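Local atomic coordinates of protein Niban 2 (Homo sapiens, PDB entry 7CTP), a protein that may suppress apoptosis and promote melanoma cell invasion, and is found in the cytoplasm, at membranes and at cell junctions. Residues Val185-Ile190 with Lys400-Tyr405; Glu316-Lys321 with Arg528-Glu533; Asp362-Glu367 with Arg474-Tyr479; Ala494-Ser499 with Lys546-Ala551. One frame throughout, in Å; residues are numbered along the deposited sequence.

Contact 1: Val185-Ile190 with Lys400-Tyr405; sequences VLQDCI and KMQSCY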
# COMPACT_ATOMS: atom_id res chain seq x y z
N VAL A 185 -14.70 -9.30 3.17
CA VAL A 185 -14.53 -9.16 1.72
C VAL A 185 -14.14 -7.73 1.37
O VAL A 185 -13.25 -7.50 0.54
CB VAL A 185 -15.82 -9.58 0.99
CG1 VAL A 185 -15.78 -9.13 -0.48
CG2 VAL A 185 -16.03 -11.09 1.11
N LEU A 186 -14.81 -6.75 1.99
CA LEU A 186 -14.49 -5.36 1.67
C LEU A 186 -13.12 -4.97 2.22
O LEU A 186 -12.41 -4.16 1.61
CB LEU A 186 -15.58 -4.42 2.18
CG LEU A 186 -16.92 -4.60 1.46
CD1 LEU A 186 -17.99 -3.72 2.10
CD2 LEU A 186 -16.77 -4.30 -0.02
N GLN A 187 -12.73 -5.53 3.38
CA GLN A 187 -11.36 -5.35 3.86
C GLN A 187 -10.36 -5.87 2.84
O GLN A 187 -9.31 -5.24 2.62
CB GLN A 187 -11.14 -6.06 5.19
CG GLN A 187 -11.62 -5.34 6.43
CD GLN A 187 -11.49 -6.20 7.69
OE1 GLN A 187 -11.13 -7.38 7.62
NE2 GLN A 187 -11.79 -5.61 8.83
N ASP A 188 -10.64 -7.03 2.24
CA ASP A 188 -9.78 -7.57 1.19
C ASP A 188 -9.74 -6.64 -0.02
O ASP A 188 -8.67 -6.45 -0.63
CB ASP A 188 -10.26 -8.95 0.74
CG ASP A 188 -10.05 -10.04 1.79
OD1 ASP A 188 -9.50 -9.75 2.88
OD2 ASP A 188 -10.44 -11.21 1.50
N CYS A 189 -10.89 -6.09 -0.41
CA CYS A 189 -10.96 -5.13 -1.52
C CYS A 189 -10.05 -3.94 -1.26
O CYS A 189 -9.29 -3.51 -2.14
CB CYS A 189 -12.40 -4.65 -1.72
SG CYS A 189 -13.53 -5.86 -2.46
N ILE A 190 -10.17 -3.34 -0.07
CA ILE A 190 -9.38 -2.16 0.27
C ILE A 190 -7.89 -2.49 0.24
O ILE A 190 -7.08 -1.74 -0.32
CB ILE A 190 -9.80 -1.60 1.64
CG1 ILE A 190 -11.22 -1.05 1.58
CG2 ILE A 190 -8.79 -0.57 2.11
CD1 ILE A 190 -11.83 -0.80 2.96
N LYS A 400 -10.58 -18.01 4.80
CA LYS A 400 -9.48 -18.79 5.35
C LYS A 400 -8.25 -17.94 5.65
O LYS A 400 -7.48 -18.26 6.56
CB LYS A 400 -9.14 -19.94 4.41
CG LYS A 400 -10.24 -21.02 4.40
CD LYS A 400 -9.92 -22.18 3.46
CE LYS A 400 -11.05 -23.23 3.49
NZ LYS A 400 -10.82 -24.33 2.50
N MET A 401 -8.06 -16.83 4.92
CA MET A 401 -6.93 -15.96 5.20
C MET A 401 -7.17 -15.02 6.37
O MET A 401 -6.21 -14.41 6.86
CB MET A 401 -6.58 -15.13 3.96
CG MET A 401 -5.94 -15.95 2.83
SD MET A 401 -4.32 -16.59 3.26
CE MET A 401 -3.43 -15.08 3.62
N GLN A 402 -8.41 -14.89 6.84
CA GLN A 402 -8.72 -13.83 7.81
C GLN A 402 -7.99 -14.03 9.13
O GLN A 402 -7.57 -13.06 9.76
CB GLN A 402 -10.22 -13.75 8.04
CG GLN A 402 -11.00 -13.29 6.82
CD GLN A 402 -10.38 -12.08 6.14
OE1 GLN A 402 -9.80 -11.20 6.78
NE2 GLN A 402 -10.50 -12.02 4.81
N SER A 403 -7.83 -15.28 9.56
CA SER A 403 -7.13 -15.53 10.83
C SER A 403 -5.66 -15.12 10.75
O SER A 403 -5.06 -14.78 11.77
CB SER A 403 -7.27 -16.99 11.24
OG SER A 403 -6.52 -17.84 10.38
N CYS A 404 -5.07 -15.14 9.55
CA CYS A 404 -3.71 -14.64 9.38
C CYS A 404 -3.68 -13.12 9.47
O CYS A 404 -2.86 -12.55 10.20
CB CYS A 404 -3.13 -15.10 8.04
SG CYS A 404 -3.40 -16.84 7.63
N TYR A 405 -4.54 -12.46 8.70
CA TYR A 405 -4.56 -11.00 8.67
C TYR A 405 -4.86 -10.43 10.05
O TYR A 405 -4.28 -9.42 10.46
CB TYR A 405 -5.60 -10.53 7.65
CG TYR A 405 -5.32 -10.90 6.19
CD1 TYR A 405 -4.02 -10.95 5.70
CD2 TYR A 405 -6.36 -11.18 5.30
CE1 TYR A 405 -3.75 -11.29 4.35
CE2 TYR A 405 -6.11 -11.50 3.96
CZ TYR A 405 -4.80 -11.56 3.50
OH TYR A 405 -4.54 -11.87 2.19
O HOH W 1 -9.59 -8.93 5.74
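Gln187 meets Gln402 through water 1 and not directly: their OE1 atoms stay 4.1 Å apart, and the water lies between these two carbonyl oxygens, 2.9 Å from Gln187 OE1. Its distance to Gln402 OE1 is too short to be taken at face value. The side chain of Gln187 runs extended beyond CG, which carries its amide out from the helix to the water. Next in sequence, Asp188 makes the direct polar link. Gln402 NE2 donates to Asp188 OD1 over 3.1 Å, with an N-H...O angle of 168°. The oxygen lies in the amide plane of Gln402, whereas the nitrogen reaches the syn side of the carboxylate from 23° out of its plane. Gln187 and Asp188 belong to helix 176-194, the helix that follows the last strand of the PH domain, and the contact sets one of its turns against the short helix 402-405 of the helical body. A bend at chi2 of Gln402 (-46°) turns its amide back to face the carboxylate. Both groups have further partners: Asp188 OD1 also forms a salt bridge with Arg191, and Gln402 NE2 a hydrogen bond with Pro398 O. Arg191 in turn makes a cation-pi contact with Tyr405, whose CE2 comes within 4.0 Å of Asp188 OD1. The Tyr405 ring stands nearly upright to the carboxylate, and Gln402 OE1 lies at its edge, in plane. The neighbouring guanidinium would probably stabilise the negative charge of Asp188, which is buried in the folded chain.

Contact 2: Glu316-Lys321 with Arg528-Glu533; sequences EHLASK and RFILVE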
# COMPACT_ATOMS: atom_id res chain seq x y z
N GLU A 316 30.46 8.93 -4.80
CA GLU A 316 31.23 8.74 -3.57
C GLU A 316 31.99 10.01 -3.19
O GLU A 316 32.13 10.32 -1.99
CB GLU A 316 32.19 7.56 -3.73
CG GLU A 316 33.11 7.26 -2.54
CD GLU A 316 32.43 7.35 -1.17
OE1 GLU A 316 33.00 7.99 -0.27
OE2 GLU A 316 31.34 6.76 -1.00
N HIS A 317 32.46 10.78 -4.17
CA HIS A 317 33.13 12.04 -3.86
C HIS A 317 32.15 13.03 -3.24
O HIS A 317 32.47 13.70 -2.24
CB HIS A 317 33.78 12.63 -5.11
CG HIS A 317 34.52 13.91 -4.86
ND1 HIS A 317 34.09 15.13 -5.35
CD2 HIS A 317 35.67 14.16 -4.19
CE1 HIS A 317 34.94 16.07 -4.98
NE2 HIS A 317 35.90 15.51 -4.28
N LEU A 318 30.96 13.16 -3.82
CA LEU A 318 29.92 14.00 -3.23
C LEU A 318 29.59 13.54 -1.81
O LEU A 318 29.50 14.35 -0.89
CB LEU A 318 28.67 13.98 -4.11
CG LEU A 318 27.41 14.68 -3.61
CD1 LEU A 318 27.62 16.18 -3.45
CD2 LEU A 318 26.26 14.37 -4.57
N ALA A 319 29.41 12.23 -1.64
CA ALA A 319 29.06 11.71 -0.32
C ALA A 319 30.13 12.06 0.71
O ALA A 319 29.82 12.39 1.86
CB ALA A 319 28.85 10.20 -0.38
N SER A 320 31.40 12.00 0.30
CA SER A 320 32.49 12.28 1.24
C SER A 320 32.43 13.71 1.74
O SER A 320 32.68 13.97 2.92
CB SER A 320 33.84 12.01 0.57
OG SER A 320 34.13 13.03 -0.38
N LYS A 321 32.06 14.65 0.86
CA LYS A 321 31.96 16.05 1.26
C LYS A 321 30.74 16.29 2.14
O LYS A 321 30.77 17.11 3.06
CB LYS A 321 31.90 16.94 0.03
CG LYS A 321 33.11 16.84 -0.87
CD LYS A 321 34.37 17.35 -0.19
CE LYS A 321 35.52 17.44 -1.19
NZ LYS A 321 36.79 16.91 -0.63
N ARG A 528 21.35 13.74 -14.00
CA ARG A 528 20.13 12.93 -13.97
C ARG A 528 20.28 11.71 -13.09
O ARG A 528 19.27 11.09 -12.73
CB ARG A 528 19.73 12.47 -15.38
CG ARG A 528 19.26 13.57 -16.33
CD ARG A 528 18.09 14.39 -15.77
NE ARG A 528 16.85 13.64 -15.55
CZ ARG A 528 15.89 13.50 -16.47
NH1 ARG A 528 16.04 14.02 -17.68
NH2 ARG A 528 14.77 12.83 -16.17
N PHE A 529 21.51 11.34 -12.72
CA PHE A 529 21.74 10.11 -11.97
C PHE A 529 22.22 10.35 -10.56
O PHE A 529 22.25 9.40 -9.77
CB PHE A 529 22.77 9.23 -12.69
CG PHE A 529 22.53 9.15 -14.16
CD1 PHE A 529 21.31 8.73 -14.65
CD2 PHE A 529 23.51 9.56 -15.04
CE1 PHE A 529 21.07 8.70 -16.01
CE2 PHE A 529 23.28 9.52 -16.42
CZ PHE A 529 22.06 9.09 -16.90
N ILE A 530 22.60 11.58 -10.24
CA ILE A 530 23.15 11.95 -8.93
C ILE A 530 22.43 13.20 -8.47
O ILE A 530 22.45 14.22 -9.17
CB ILE A 530 24.67 12.19 -8.99
CG1 ILE A 530 25.39 10.95 -9.52
CG2 ILE A 530 25.18 12.61 -7.60
CD1 ILE A 530 26.88 11.14 -9.71
N LEU A 531 21.81 13.14 -7.29
CA LEU A 531 21.14 14.29 -6.68
C LEU A 531 21.75 14.56 -5.32
O LEU A 531 21.98 13.63 -4.54
CB LEU A 531 19.64 14.02 -6.52
CG LEU A 531 18.83 13.99 -7.82
CD1 LEU A 531 17.41 13.48 -7.57
CD2 LEU A 531 18.79 15.38 -8.43
N VAL A 532 22.02 15.84 -5.03
CA VAL A 532 22.53 16.21 -3.71
C VAL A 532 21.64 15.64 -2.62
O VAL A 532 22.10 15.02 -1.65
CB VAL A 532 22.65 17.74 -3.58
CG1 VAL A 532 22.92 18.12 -2.12
CG2 VAL A 532 23.76 18.27 -4.47
N GLU A 533 20.33 15.82 -2.77
CA GLU A 533 19.41 15.41 -1.72
C GLU A 533 19.44 13.90 -1.49
O GLU A 533 19.49 13.44 -0.35
CB GLU A 533 18.00 15.87 -2.06
CG GLU A 533 17.04 15.65 -0.93
CD GLU A 533 17.15 16.68 0.18
OE1 GLU A 533 17.57 17.82 -0.11
OE2 GLU A 533 16.79 16.33 1.33
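Leu318 and Ile530 meet methyl to methyl, Leu318 CD2 lying 3.7 Å from Ile530 CG2, where the long helix 260-337 packs against the connection that leads into helix 532-555. This is apolar packing inside the helical part of the protein. The two side chains run alongside each other, pointing in opposing senses, and each uses a single branch. The chain entering the helix supplies the rest of the first shell: Leu318 CD2 is 4.3 Å from Leu531 O and 4.2 Å from Val532 CA, so the methyl packs against backbone as well as side chain at the start of the helix. Leu318 places its branch there with CG swung away from the backbone N (chi1 173°), beside its own carbonyl carbon.

Leu531 occupies the N-cap position, and its own side chain turns the other way, onto helix 10-48. Farther out, Thr535 touches both Leu318 and Ile530, and Phe518 also packs on Leu318. Lys315, just ahead of 316-321, donates from NZ to Phe529 O and so adds a polar tie beside the methyl contact. Within 316-321 the helix is secured by an extra bond: His317 O receives Lys321 N at 3.3 Å and also Ser320 OG, both from the same face of its carbonyl plane. The hydroxyl bond is the shorter of the two, with Ser320 OG 2.6 Å from His317 O and tilted 23° from that plane.

Contact 3: Asp362-Glu367 with Arg474-Tyr479; sequences DVFFKE and RVLKKY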
# COMPACT_ATOMS: atom_id res chain seq x y z
N ASP A 362 0.33 -22.40 9.30
CA ASP A 362 -0.62 -23.34 9.88
C ASP A 362 -1.83 -23.54 8.98
O ASP A 362 -2.33 -24.66 8.84
CB ASP A 362 -1.04 -22.86 11.27
CG ASP A 362 0.11 -22.85 12.26
OD1 ASP A 362 1.20 -23.38 11.92
OD2 ASP A 362 -0.06 -22.31 13.37
N VAL A 363 -2.32 -22.46 8.37
CA VAL A 363 -3.46 -22.58 7.47
C VAL A 363 -3.08 -23.39 6.23
O VAL A 363 -3.86 -24.23 5.75
CB VAL A 363 -3.99 -21.18 7.09
CG1 VAL A 363 -4.95 -21.28 5.91
CG2 VAL A 363 -4.70 -20.55 8.29
N PHE A 364 -1.87 -23.16 5.71
CA PHE A 364 -1.38 -23.91 4.56
C PHE A 364 -1.30 -25.40 4.89
O PHE A 364 -1.78 -26.25 4.14
CB PHE A 364 -0.02 -23.37 4.15
CG PHE A 364 0.68 -24.20 3.11
CD1 PHE A 364 0.15 -24.32 1.83
CD2 PHE A 364 1.87 -24.84 3.40
CE1 PHE A 364 0.79 -25.08 0.87
CE2 PHE A 364 2.52 -25.60 2.44
CZ PHE A 364 1.98 -25.72 1.18
N PHE A 365 -0.69 -25.71 6.04
CA PHE A 365 -0.53 -27.09 6.49
C PHE A 365 -1.88 -27.79 6.63
O PHE A 365 -2.03 -28.95 6.21
CB PHE A 365 0.23 -27.10 7.81
CG PHE A 365 0.65 -28.45 8.29
CD1 PHE A 365 1.88 -28.97 7.94
CD2 PHE A 365 -0.18 -29.20 9.12
CE1 PHE A 365 2.28 -30.22 8.39
CE2 PHE A 365 0.23 -30.44 9.57
CZ PHE A 365 1.45 -30.95 9.20
N LYS A 366 -2.86 -27.10 7.21
CA LYS A 366 -4.19 -27.68 7.39
C LYS A 366 -4.87 -27.95 6.05
O LYS A 366 -5.48 -29.01 5.86
CB LYS A 366 -5.06 -26.76 8.24
CG LYS A 366 -6.53 -27.12 8.24
CD LYS A 366 -7.33 -26.13 9.07
CE LYS A 366 -8.80 -26.21 8.72
NZ LYS A 366 -9.27 -27.62 8.75
N GLU A 367 -4.76 -27.02 5.10
CA GLU A 367 -5.45 -27.18 3.83
C GLU A 367 -4.83 -28.32 3.02
O GLU A 367 -5.56 -29.09 2.38
CB GLU A 367 -5.42 -25.87 3.05
CG GLU A 367 -6.29 -24.80 3.67
CD GLU A 367 -7.75 -25.21 3.74
OE1 GLU A 367 -8.29 -25.68 2.72
OE2 GLU A 367 -8.35 -25.07 4.82
N ARG A 474 8.75 -30.58 2.00
CA ARG A 474 9.72 -29.79 1.23
C ARG A 474 9.27 -28.34 1.10
O ARG A 474 10.10 -27.42 1.17
CB ARG A 474 9.91 -30.39 -0.16
CG ARG A 474 10.91 -31.52 -0.23
CD ARG A 474 10.93 -32.13 -1.63
NE ARG A 474 11.52 -31.23 -2.62
CZ ARG A 474 11.20 -31.23 -3.91
NH1 ARG A 474 10.29 -32.08 -4.37
NH2 ARG A 474 11.78 -30.39 -4.75
N VAL A 475 7.98 -28.12 0.87
CA VAL A 475 7.48 -26.75 0.71
C VAL A 475 7.54 -26.01 2.04
O VAL A 475 7.85 -24.81 2.08
CB VAL A 475 6.06 -26.78 0.12
CG1 VAL A 475 5.46 -25.37 0.04
CG2 VAL A 475 6.10 -27.41 -1.27
N LEU A 476 7.29 -26.71 3.15
CA LEU A 476 7.37 -26.08 4.46
C LEU A 476 8.79 -25.58 4.76
O LEU A 476 8.97 -24.52 5.36
CB LEU A 476 6.90 -27.05 5.54
CG LEU A 476 5.41 -27.38 5.59
CD1 LEU A 476 5.15 -28.51 6.58
CD2 LEU A 476 4.57 -26.14 5.93
N LYS A 477 9.82 -26.34 4.35
CA LYS A 477 11.18 -25.86 4.59
C LYS A 477 11.50 -24.65 3.72
O LYS A 477 12.14 -23.70 4.19
CB LYS A 477 12.21 -26.99 4.37
CG LYS A 477 11.96 -28.19 5.27
CD LYS A 477 13.21 -28.94 5.73
CE LYS A 477 12.83 -30.14 6.61
NZ LYS A 477 12.23 -31.28 5.84
N LYS A 478 11.04 -24.66 2.46
CA LYS A 478 11.20 -23.46 1.63
C LYS A 478 10.43 -22.29 2.23
O LYS A 478 10.91 -21.15 2.23
CB LYS A 478 10.74 -23.73 0.20
CG LYS A 478 11.53 -24.84 -0.52
CD LYS A 478 10.91 -25.17 -1.87
CE LYS A 478 11.60 -26.36 -2.53
NZ LYS A 478 13.00 -26.05 -2.94
N TYR A 479 9.22 -22.56 2.74
CA TYR A 479 8.43 -21.49 3.35
C TYR A 479 9.16 -20.87 4.54
O TYR A 479 9.20 -19.64 4.68
CB TYR A 479 7.06 -22.02 3.79
CG TYR A 479 6.22 -20.95 4.45
CD1 TYR A 479 6.32 -20.69 5.82
CD2 TYR A 479 5.37 -20.15 3.69
CE1 TYR A 479 5.56 -19.69 6.41
CE2 TYR A 479 4.61 -19.15 4.27
CZ TYR A 479 4.72 -18.93 5.63
OH TYR A 479 3.96 -17.92 6.19
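Phe364 and Phe365 face Val475 and Leu476 across two nearly antiparallel helices, 342-378 and 464-511, whose local axes make an angle of 171° and approach to 11.5 Å. The nearest backbone pair is Phe365 and Leu476, with CA atoms 8.2 Å apart, so large side chains must span the gap.

The aromatic-to-methyl contacts come in two kinds. In the first, the methyls of Leu476 meet ring edges, each near the plane of its ring: CD2 lies 3.9 Å from Phe364 CD2, and CD1 lies 3.6 Å from Phe365 CD1. The fork of one leucine thus serves two consecutive phenylalanines. Leu476 crosses Phe365 at about a right angle but Phe364 at a slant. In the second, Val475 CG1 approaches the far end of the Phe364 ring obliquely, 3.7 Å from Phe364 CZ. Phe364 gets there because its CG stands opposite the backbone N (chi1 172°), which carries the ring out toward helix 464-511.

The surrounding packing is helical too. Met440 and Val444 of helix 422-455 also touch Phe364, and Leu472, one turn before Leu476, touches both phenylalanines. Polar bonds lie beside this apolar seam: Tyr479 OH is hydrogen-bonded to Phe357 O of helix 342-378.

Between the two segments the cohesion is entirely apolar, resting on shape and burial; Phe364, Val475 and Leu476 are buried, whereas Phe365 covers the Leu476 branch from the solvent-facing margin.

Contact 4: Ala494-Ser499 with Lys546-Ala551; sequences ALLQIS and KDILQA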
# COMPACT_ATOMS: atom_id res chain seq x y z
N ALA A 494 10.93 -1.12 7.71
CA ALA A 494 10.05 -0.37 8.60
C ALA A 494 10.85 0.49 9.57
O ALA A 494 10.49 1.64 9.84
CB ALA A 494 9.12 -1.31 9.35
N LEU A 495 11.93 -0.06 10.12
CA LEU A 495 12.77 0.72 11.03
C LEU A 495 13.39 1.91 10.32
O LEU A 495 13.50 3.00 10.89
CB LEU A 495 13.85 -0.16 11.64
CG LEU A 495 13.38 -1.17 12.68
CD1 LEU A 495 14.55 -2.03 13.11
CD2 LEU A 495 12.82 -0.42 13.85
N LEU A 496 13.83 1.72 9.07
CA LEU A 496 14.38 2.82 8.29
C LEU A 496 13.32 3.87 8.01
O LEU A 496 13.58 5.08 8.09
CB LEU A 496 14.96 2.29 6.98
CG LEU A 496 16.28 1.54 7.08
CD1 LEU A 496 16.63 0.88 5.77
CD2 LEU A 496 17.38 2.49 7.51
N GLN A 497 12.10 3.44 7.69
CA GLN A 497 11.03 4.37 7.36
C GLN A 497 10.51 5.13 8.57
O GLN A 497 9.89 6.18 8.40
CB GLN A 497 9.89 3.63 6.66
CG GLN A 497 10.27 3.22 5.25
CD GLN A 497 9.18 2.44 4.53
OE1 GLN A 497 8.02 2.48 4.92
NE2 GLN A 497 9.56 1.77 3.45
N ILE A 498 10.75 4.64 9.79
CA ILE A 498 10.43 5.41 10.99
C ILE A 498 11.58 6.33 11.39
O ILE A 498 11.37 7.48 11.77
CB ILE A 498 10.05 4.47 12.14
CG1 ILE A 498 8.67 3.83 11.88
CG2 ILE A 498 10.07 5.22 13.47
CD1 ILE A 498 8.45 2.52 12.60
N SER A 499 12.82 5.85 11.28
CA SER A 499 13.95 6.58 11.86
C SER A 499 14.48 7.67 10.94
O SER A 499 14.88 8.74 11.41
CB SER A 499 15.05 5.58 12.23
OG SER A 499 15.56 4.94 11.07
N LYS A 546 23.96 0.43 11.05
CA LYS A 546 24.58 -0.50 12.00
C LYS A 546 23.61 -0.86 13.12
O LYS A 546 23.36 -2.04 13.38
CB LYS A 546 25.87 0.10 12.57
CG LYS A 546 26.53 -0.77 13.65
CD LYS A 546 27.90 -0.22 14.02
CE LYS A 546 28.38 -0.75 15.37
NZ LYS A 546 28.36 0.29 16.44
N ASP A 547 23.03 0.15 13.76
CA ASP A 547 22.08 -0.09 14.85
C ASP A 547 20.90 -0.93 14.38
O ASP A 547 20.45 -1.84 15.09
CB ASP A 547 21.61 1.23 15.45
CG ASP A 547 22.68 1.93 16.26
OD1 ASP A 547 23.37 1.24 17.05
OD2 ASP A 547 22.86 3.16 16.10
N ILE A 548 20.39 -0.67 13.17
CA ILE A 548 19.22 -1.40 12.69
C ILE A 548 19.57 -2.83 12.35
O ILE A 548 18.87 -3.77 12.74
CB ILE A 548 18.60 -0.68 11.47
CG1 ILE A 548 17.89 0.59 11.94
CG2 ILE A 548 17.64 -1.61 10.73
CD1 ILE A 548 17.28 1.37 10.82
N LEU A 549 20.65 -3.03 11.58
CA LEU A 549 21.03 -4.40 11.22
C LEU A 549 21.39 -5.20 12.46
O LEU A 549 21.12 -6.40 12.52
CB LEU A 549 22.18 -4.40 10.22
CG LEU A 549 21.84 -3.90 8.82
CD1 LEU A 549 23.09 -3.38 8.12
CD2 LEU A 549 21.15 -4.98 7.99
N GLN A 550 21.99 -4.54 13.46
CA GLN A 550 22.36 -5.23 14.69
C GLN A 550 21.16 -5.44 15.60
O GLN A 550 21.08 -6.45 16.30
CB GLN A 550 23.47 -4.47 15.42
CG GLN A 550 24.86 -5.12 15.34
CD GLN A 550 24.93 -6.52 15.95
OE1 GLN A 550 23.94 -7.04 16.47
NE2 GLN A 550 26.10 -7.13 15.87
N ALA A 551 20.21 -4.50 15.62
CA ALA A 551 18.99 -4.70 16.41
C ALA A 551 18.19 -5.88 15.87
O ALA A 551 17.70 -6.71 16.63
CB ALA A 551 18.14 -3.43 16.42
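Two helices of the helical body, 464-511 and 532-555, pack here as an antiparallel pair inclined to each other, their local axes 10.6 Å apart at closest approach and their directions 145° apart. The contact centres on Ile548, which points into helix 464-511 between Leu495 and Leu496. Its CD1 is 3.5 Å from Leu496 CD2, tighter than usual for two carbons, and 3.8 Å from Leu495 CB. The CG2 branch meets the same Leu495 farther along, 3.9 Å from its CD1, the two side chains lying flank to flank and heading opposite ways. Ile548 reaches this position with CG1 opposite its carbonyl carbon (chi1 -73°) and the chain extended to CD1.

The CD1 methyl of Ile548 also comes within 4.0 Å of Ser499 OG. That hydroxyl donates to Leu495 O over 2.8 Å, and Ser499 N binds the same oxygen from the opposite face of the carbonyl plane. Around the pair, Ile342 and Ile345 of helix 342-378 touch Leu495, and Val544, one turn before Ile548, touches Leu496 and Ser499. With its hydroxyl turned back onto its own helix, the buried Ser499 satisfies its donor there and can sit beside a methyl without needing a polar partner across the contact.

In the fold
From the N terminus, contact 1 starts at 185-190, on helix 176-194 of the PH domain, and closes a loop of about 210 residues at 400-405, joining that domain to the helical body. Contact 2 opens within this loop at 316-321 and closes beyond it at 528-533, so the two cross. Contact 3, from 362-367 to 474-479, crosses contact 1 and nests inside the loop of contact 2; it touches contact 1 through the Lys400-Glu367 salt bridge. Contact 4 opens after contacts 1 and 3 have closed and crosses contact 2. It shares helix 464-511 with contact 3 and helix 532-555 with contact 2, whose centre is about 23 Å from its own.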